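PDB 1IQ0: arginyl-trna synthetase from Thermus thermophilus, which probably catalyses the ATP-dependent attachment of L-arginine to tRNA(Arg), releasing AMP and diphosphate, as a monomeric class I aminoacyl-tRNA synthetase. Local coordinates for residues A[253-258]-A[308-313]; A[274-279]-A[368-373]; A[4-9]-A[66-71]. All blocks are in the same frame, centred on the assembly; numbering follows the deposited sequence.

Contact 1: A[253-258]-A[308-313]; sequences LALLEQ and FQFWKM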
# COMPACT_ATOMS: atom_id res chain seq x y z
N LEU A 253 6.11 -16.75 25.43
CA LEU A 253 5.40 -17.07 26.66
C LEU A 253 6.32 -16.91 27.88
O LEU A 253 5.93 -16.33 28.89
CB LEU A 253 4.85 -18.50 26.59
CG LEU A 253 3.35 -18.72 26.37
CD1 LEU A 253 2.70 -17.53 25.72
CD2 LEU A 253 3.15 -19.98 25.53
N ALA A 254 7.54 -17.42 27.78
CA ALA A 254 8.49 -17.32 28.88
C ALA A 254 8.86 -15.87 29.16
O ALA A 254 9.01 -15.47 30.30
CB ALA A 254 9.76 -18.13 28.57
N LEU A 255 9.00 -15.08 28.10
CA LEU A 255 9.35 -13.68 28.28
C LEU A 255 8.18 -12.93 28.93
O LEU A 255 8.39 -12.13 29.84
CB LEU A 255 9.70 -13.05 26.92
CG LEU A 255 10.05 -11.56 26.89
CD1 LEU A 255 11.19 -11.25 27.85
CD2 LEU A 255 10.42 -11.18 25.46
N LEU A 256 6.96 -13.21 28.49
CA LEU A 256 5.78 -12.54 29.06
C LEU A 256 5.50 -12.90 30.52
O LEU A 256 5.10 -12.03 31.31
CB LEU A 256 4.55 -12.86 28.20
CG LEU A 256 4.55 -12.20 26.83
CD1 LEU A 256 3.42 -12.74 25.96
CD2 LEU A 256 4.43 -10.70 27.02
N GLU A 257 5.70 -14.16 30.89
CA GLU A 257 5.45 -14.58 32.27
C GLU A 257 6.37 -13.89 33.27
O GLU A 257 6.19 -14.02 34.48
CB GLU A 257 5.58 -16.10 32.42
CG GLU A 257 4.57 -16.87 31.59
CD GLU A 257 4.59 -18.37 31.87
OE1 GLU A 257 4.17 -18.77 32.98
OE2 GLU A 257 5.03 -19.14 30.99
N GLN A 258 7.37 -13.17 32.77
CA GLN A 258 8.29 -12.43 33.64
C GLN A 258 7.58 -11.19 34.16
O GLN A 258 7.99 -10.60 35.17
CB GLN A 258 9.54 -11.99 32.87
CG GLN A 258 10.58 -13.07 32.67
CD GLN A 258 11.70 -12.63 31.76
OE1 GLN A 258 12.20 -11.49 31.86
NE2 GLN A 258 12.11 -13.51 30.86
N PHE A 308 5.15 -13.98 17.04
CA PHE A 308 5.56 -13.59 15.70
C PHE A 308 5.94 -12.11 15.65
O PHE A 308 6.94 -11.74 15.03
CB PHE A 308 4.42 -13.91 14.72
CG PHE A 308 4.81 -13.82 13.26
CD1 PHE A 308 6.09 -14.18 12.84
CD2 PHE A 308 3.88 -13.45 12.30
CE1 PHE A 308 6.43 -14.17 11.48
CE2 PHE A 308 4.20 -13.44 10.94
CZ PHE A 308 5.48 -13.80 10.54
N GLN A 309 5.14 -11.26 16.29
CA GLN A 309 5.43 -9.83 16.33
C GLN A 309 6.79 -9.61 16.99
O GLN A 309 7.57 -8.76 16.56
CB GLN A 309 4.36 -9.09 17.14
CG GLN A 309 4.55 -7.58 17.22
CD GLN A 309 4.34 -6.89 15.87
OE1 GLN A 309 3.45 -7.27 15.11
NE2 GLN A 309 5.14 -5.87 15.59
N PHE A 310 7.07 -10.36 18.05
CA PHE A 310 8.34 -10.24 18.76
C PHE A 310 9.53 -10.55 17.85
O PHE A 310 10.56 -9.88 17.91
CB PHE A 310 8.36 -11.17 19.99
CG PHE A 310 7.67 -10.60 21.21
CD1 PHE A 310 7.74 -11.27 22.43
CD2 PHE A 310 6.96 -9.41 21.14
CE1 PHE A 310 7.12 -10.75 23.57
CE2 PHE A 310 6.34 -8.88 22.28
CZ PHE A 310 6.42 -9.56 23.50
N TRP A 311 9.38 -11.57 17.01
CA TRP A 311 10.44 -11.95 16.09
C TRP A 311 10.64 -10.86 15.05
O TRP A 311 11.77 -10.50 14.72
CB TRP A 311 10.10 -13.27 15.39
CG TRP A 311 11.05 -13.59 14.26
CD1 TRP A 311 12.30 -14.15 14.36
CD2 TRP A 311 10.86 -13.30 12.87
NE1 TRP A 311 12.89 -14.22 13.11
CE2 TRP A 311 12.03 -13.71 12.18
CE3 TRP A 311 9.81 -12.74 12.13
CZ2 TRP A 311 12.17 -13.57 10.80
CZ3 TRP A 311 9.95 -12.60 10.76
CH2 TRP A 311 11.13 -13.01 10.10
N LYS A 312 9.54 -10.34 14.52
CA LYS A 312 9.60 -9.28 13.51
C LYS A 312 10.42 -8.09 13.98
O LYS A 312 11.16 -7.49 13.20
CB LYS A 312 8.19 -8.80 13.15
CG LYS A 312 7.35 -9.79 12.35
CD LYS A 312 6.01 -9.15 11.96
CE LYS A 312 5.19 -10.04 11.03
NZ LYS A 312 3.86 -9.40 10.76
N MET A 313 10.29 -7.75 15.26
CA MET A 313 11.01 -6.61 15.81
C MET A 313 12.34 -6.98 16.50
O MET A 313 12.92 -6.16 17.20
CB MET A 313 10.10 -5.82 16.76
CG MET A 313 8.90 -5.18 16.03
SD MET A 313 7.70 -4.34 17.08
CE MET A 313 7.39 -2.79 16.11

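Contact 2: A[274-279]-A[368-373]; sequences LVMDAS and LALAGY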
# COMPACT_ATOMS: atom_id res chain seq x y z
N LEU A 274 -3.47 -18.95 31.47
CA LEU A 274 -2.42 -17.93 31.57
C LEU A 274 -2.99 -16.70 30.89
O LEU A 274 -3.38 -16.74 29.72
CB LEU A 274 -1.14 -18.36 30.85
CG LEU A 274 -0.03 -17.31 30.89
CD1 LEU A 274 0.41 -17.10 32.33
CD2 LEU A 274 1.16 -17.73 30.03
N VAL A 275 -3.06 -15.61 31.63
CA VAL A 275 -3.63 -14.39 31.09
C VAL A 275 -2.70 -13.19 31.19
O VAL A 275 -1.80 -13.14 32.02
CB VAL A 275 -4.96 -14.08 31.81
CG1 VAL A 275 -4.70 -13.84 33.29
CG2 VAL A 275 -5.62 -12.87 31.19
N MET A 276 -2.93 -12.22 30.31
CA MET A 276 -2.16 -10.99 30.27
C MET A 276 -3.10 -9.83 30.62
O MET A 276 -4.11 -9.62 29.95
CB MET A 276 -1.59 -10.75 28.86
CG MET A 276 -0.71 -9.51 28.76
SD MET A 276 -0.26 -9.10 27.07
CE MET A 276 0.91 -10.39 26.71
N ASP A 277 -2.76 -9.10 31.68
CA ASP A 277 -3.58 -7.96 32.10
C ASP A 277 -3.08 -6.74 31.36
O ASP A 277 -2.01 -6.20 31.67
CB ASP A 277 -3.45 -7.75 33.62
CG ASP A 277 -4.25 -6.55 34.12
OD1 ASP A 277 -4.07 -6.18 35.30
OD2 ASP A 277 -5.05 -5.99 33.35
N ALA A 278 -3.85 -6.30 30.37
CA ALA A 278 -3.48 -5.14 29.56
C ALA A 278 -3.92 -3.79 30.14
O ALA A 278 -3.63 -2.75 29.56
CB ALA A 278 -4.05 -5.30 28.15
N SER A 279 -4.61 -3.80 31.28
CA SER A 279 -5.09 -2.55 31.86
C SER A 279 -4.01 -1.51 32.21
O SER A 279 -4.23 -0.31 32.06
CB SER A 279 -5.96 -2.82 33.10
OG SER A 279 -5.21 -3.37 34.17
N LEU A 368 3.87 -5.66 23.69
CA LEU A 368 5.16 -5.02 23.49
C LEU A 368 5.50 -4.11 24.68
O LEU A 368 6.64 -4.07 25.13
CB LEU A 368 5.17 -4.21 22.19
CG LEU A 368 5.33 -5.02 20.89
CD1 LEU A 368 4.93 -4.16 19.71
CD2 LEU A 368 6.77 -5.50 20.75
N ALA A 369 4.51 -3.39 25.21
CA ALA A 369 4.77 -2.50 26.35
C ALA A 369 5.09 -3.30 27.62
O ALA A 369 6.09 -3.03 28.29
CB ALA A 369 3.55 -1.59 26.60
N LEU A 370 4.26 -4.28 27.94
CA LEU A 370 4.47 -5.10 29.13
C LEU A 370 5.81 -5.84 29.10
O LEU A 370 6.41 -6.11 30.14
CB LEU A 370 3.33 -6.11 29.28
CG LEU A 370 1.98 -5.47 29.60
CD1 LEU A 370 0.88 -6.51 29.53
CD2 LEU A 370 2.05 -4.83 30.98
N ALA A 371 6.27 -6.17 27.90
CA ALA A 371 7.54 -6.87 27.75
C ALA A 371 8.67 -5.86 27.90
O ALA A 371 9.84 -6.23 27.86
CB ALA A 371 7.61 -7.55 26.39
N GLY A 372 8.32 -4.59 28.05
CA GLY A 372 9.33 -3.56 28.21
C GLY A 372 9.78 -2.88 26.93
O GLY A 372 10.93 -2.45 26.82
N TYR A 373 8.88 -2.78 25.96
CA TYR A 373 9.19 -2.12 24.69
C TYR A 373 8.08 -1.14 24.33
O TYR A 373 7.42 -1.29 23.30
CB TYR A 373 9.35 -3.15 23.57
CG TYR A 373 10.46 -4.13 23.82
CD1 TYR A 373 10.23 -5.32 24.50
CD2 TYR A 373 11.76 -3.86 23.39
CE1 TYR A 373 11.27 -6.23 24.76
CE2 TYR A 373 12.81 -4.74 23.65
CZ TYR A 373 12.56 -5.93 24.33
OH TYR A 373 13.59 -6.81 24.57

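Contact 3: A[4-9]-A[66-71]; sequences RALEEA and EFVEEA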
# COMPACT_ATOMS: atom_id res chain seq x y z
N ARG A 4 7.48 21.48 1.45
CA ARG A 4 8.07 21.09 2.72
C ARG A 4 9.09 22.13 3.17
O ARG A 4 9.22 22.42 4.36
CB ARG A 4 8.73 19.71 2.63
CG ARG A 4 7.76 18.53 2.65
CD ARG A 4 7.02 18.44 3.98
NE ARG A 4 5.95 17.44 3.98
CZ ARG A 4 6.13 16.14 4.16
NH1 ARG A 4 7.34 15.64 4.36
NH2 ARG A 4 5.08 15.32 4.15
N ALA A 5 9.82 22.68 2.20
CA ALA A 5 10.82 23.70 2.50
C ALA A 5 10.10 24.90 3.10
O ALA A 5 10.62 25.58 3.99
CB ALA A 5 11.56 24.10 1.23
N LEU A 6 8.88 25.14 2.63
CA LEU A 6 8.09 26.25 3.12
C LEU A 6 7.58 25.98 4.54
O LEU A 6 7.56 26.87 5.38
CB LEU A 6 6.92 26.52 2.18
CG LEU A 6 6.00 27.70 2.49
CD1 LEU A 6 6.82 28.96 2.79
CD2 LEU A 6 5.07 27.92 1.30
N GLU A 7 7.19 24.74 4.80
CA GLU A 7 6.70 24.37 6.13
C GLU A 7 7.87 24.42 7.11
O GLU A 7 7.70 24.80 8.26
CB GLU A 7 6.09 22.97 6.11
CG GLU A 7 5.01 22.79 5.07
CD GLU A 7 4.31 21.45 5.15
OE1 GLU A 7 5.00 20.43 5.38
OE2 GLU A 7 3.07 21.42 4.97
N GLU A 8 9.05 24.03 6.65
CA GLU A 8 10.23 24.05 7.50
C GLU A 8 10.55 25.48 7.92
O GLU A 8 10.81 25.75 9.09
CB GLU A 8 11.43 23.45 6.77
CG GLU A 8 12.73 23.51 7.57
CD GLU A 8 12.60 22.91 8.96
OE1 GLU A 8 12.19 21.73 9.07
OE2 GLU A 8 12.90 23.61 9.94
N ALA A 9 10.53 26.40 6.96
CA ALA A 9 10.81 27.80 7.25
C ALA A 9 9.77 28.38 8.20
O ALA A 9 10.08 29.25 9.01
CB ALA A 9 10.86 28.60 5.95
N GLU A 66 13.65 32.19 -1.03
CA GLU A 66 13.81 32.91 -2.30
C GLU A 66 12.75 32.62 -3.35
O GLU A 66 12.58 33.39 -4.29
CB GLU A 66 15.22 32.66 -2.89
CG GLU A 66 15.52 31.22 -3.32
CD GLU A 66 14.84 30.83 -4.63
OE1 GLU A 66 14.87 31.64 -5.58
OE2 GLU A 66 14.29 29.71 -4.71
N PHE A 67 12.01 31.52 -3.19
CA PHE A 67 10.99 31.17 -4.17
C PHE A 67 9.62 31.78 -3.87
O PHE A 67 8.69 31.63 -4.66
CB PHE A 67 10.88 29.64 -4.33
CG PHE A 67 10.62 28.91 -3.04
CD1 PHE A 67 9.36 28.93 -2.45
CD2 PHE A 67 11.63 28.18 -2.42
CE1 PHE A 67 9.11 28.23 -1.26
CE2 PHE A 67 11.40 27.48 -1.23
CZ PHE A 67 10.13 27.51 -0.65
N VAL A 68 9.51 32.47 -2.74
CA VAL A 68 8.24 33.11 -2.37
C VAL A 68 8.24 34.59 -2.75
O VAL A 68 9.10 35.37 -2.33
CB VAL A 68 7.95 32.98 -0.86
CG1 VAL A 68 6.68 33.75 -0.50
CG2 VAL A 68 7.78 31.50 -0.50
N GLU A 69 7.25 34.97 -3.56
CA GLU A 69 7.10 36.34 -4.03
C GLU A 69 6.60 37.26 -2.93
O GLU A 69 7.15 38.33 -2.70
CB GLU A 69 6.12 36.37 -5.21
CG GLU A 69 5.88 37.74 -5.83
CD GLU A 69 6.88 38.07 -6.93
OE1 GLU A 69 8.05 38.40 -6.61
OE2 GLU A 69 6.50 37.99 -8.11
N GLU A 70 5.54 36.83 -2.25
CA GLU A 70 4.94 37.62 -1.19
C GLU A 70 4.05 36.78 -0.27
O GLU A 70 3.42 35.81 -0.70
CB GLU A 70 4.10 38.75 -1.81
CG GLU A 70 3.24 39.53 -0.84
CD GLU A 70 2.35 40.53 -1.55
OE1 GLU A 70 2.89 41.45 -2.20
OE2 GLU A 70 1.11 40.41 -1.45
N ALA A 71 4.03 37.15 1.01
CA ALA A 71 3.22 36.47 2.01
C ALA A 71 2.08 37.41 2.36
O ALA A 71 2.31 38.58 2.64
CB ALA A 71 4.05 36.15 3.25

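Contact 1: A[253-258]-A[308-313]
L255 and L256 meet the ring of F310 in a small, wholly apolar helix-to-helix contact, which joins helix 248-256 to helix 301-312 within the catalytic part of the enzyme. The backbones stay well apart, with the nearest CA atoms, those of L255 and F310, 10.2 Å from each other, and the side chains bridge the gap. From L255 it is CD2 that touches, lying 3.8 Å from F310 CE1 and 4.0 Å from F310 CD1. The leucine points its CG away from its own backbone N (chi1 178°), which carries the branched end across to the ring. L256 supplies a second methyl, its CD2 standing 4.2 Å from F310 CZ, so two successive leucines each put one methyl against neighbouring ring carbons. Helix 301-312 packs against the parallel core of the mixed sheet of the class I Rossmann-type nucleotide-binding fold: K312 NZ forms a salt bridge with E108 of strand 104-108, while Q309 NE2 bonds to T349 OG1 of strand 348-354. F310 projects from that helix toward helix 248-256. Within the 308-313 segment, Q309 NE2 also makes a weak hydrogen bond of 3.3 Å to M313 SD, across the last helical turn.

Contact 2: A[274-279]-A[368-373]
M276 sits in the extended backbone of strand 274-277, facing L370 at the end of helix 361-370, where the chain turns off in a Schellman motif: G372 takes a positive phi, and the backbone bonds G372 N to A369 O and Y373 N to L368 O, both 2.7 Å, close the last turn. Across the contact L370 CD1 does the touching. It lies 3.5 Å from M276 CG, closer than usual for two carbons, 3.7 Å from M276 SD and 3.6 Å from the carbonyl oxygen of D277, so a single methyl meets both the methionine chain and the strand backbone. M276 runs with its CG anti to the backbone N (chi1 -177°) and then bends at the sulfur (chi3 -73°); the methionine chain and the leucine branch lie alongside each other, running antiparallel as they pass. The strand is the middle one of a three-stranded antiparallel sheet, between 262-263 and 289-291, and the contact ties this sheet to a helix that follows strand 348-354 of the nucleotide-binding fold. I306 and A367 also border M276. At the strand's end D277 forms an Asx turn. Its OD2 accepts from S279 N at 3.0 Å and from S279 OG at 2.7 Å, both donors approaching from the same face of the carboxylate plane, the amide from 49° above it and the hydroxyl on the syn side.

Contact 3: A[4-9]-A[66-71]
The chi1 of F67, 56°, puts CG between the backbone N and the carbonyl carbon and so turns the ring with CZ toward A5 and L6, while L6 has its CG anti to the backbone N (chi1 -177°) and directs CD1 at V68. These side chains pack helix 3-15 against the start of strand 68-74 and the loop residue F67 just before it. The strand is an outermost one of the four-stranded antiparallel sheet in the N-terminal domain characteristic of arginyl-tRNA synthetases, a domain that probably takes part in recognising the tRNA. The closest pair of CA atoms, those of L6 and V68, is 8.8 Å apart, a spacing bridged by side chains. F67 presents the edge of its ring: CZ lies 4.1 Å from A5 CB, and both that methyl and the backbone N of L6 stand near the ring plane. L6 CB is at 4.4 Å from F67 CZ, a looser touch. Beyond V68 the strand carries a classic beta bulge, where E69 and E70 together pair with R81 of strand 77-82, both through backbone hydrogen bonds, and the side chain of E70 forms a salt bridge with that arginine. On the helix, charged groups serve other neighbours. R4 NE makes a salt bridge with E514 of the DALR anticodon-binding domain, and E7 OE2 accepts from V25 N. R4 and E7 are also joined to each other about one helical turn apart, R4 NE to E7 OE1 at 3.4 Å. The deeper part of the packing is the methyl pair L6 CD1 and V68 CG2, 4.3 Å apart.

Contacts 1 and 2 form one continuous apolar region in the catalytic part of the chain, with centres 10 Å apart. L256 CD1 lies 3.5 Å from M276 CE, and F310 CZ lies 3.7 Å from A371 CB, so helices 248-256, 301-312 and 361-370 and strand 274-277 pack together. Their segments alternate along the sequence (253-258, 274-279, 308-313, 368-373), which interlocks chain sections well separated in sequence. Contact 3 closes before either opens, its centre 47 Å from contact 1 and 46 Å from contact 2, with nearest atoms about 22 Å and 25 Å away. The contacts therefore fall in two separate regions of the monomer, the catalytic part and the N-terminal domain.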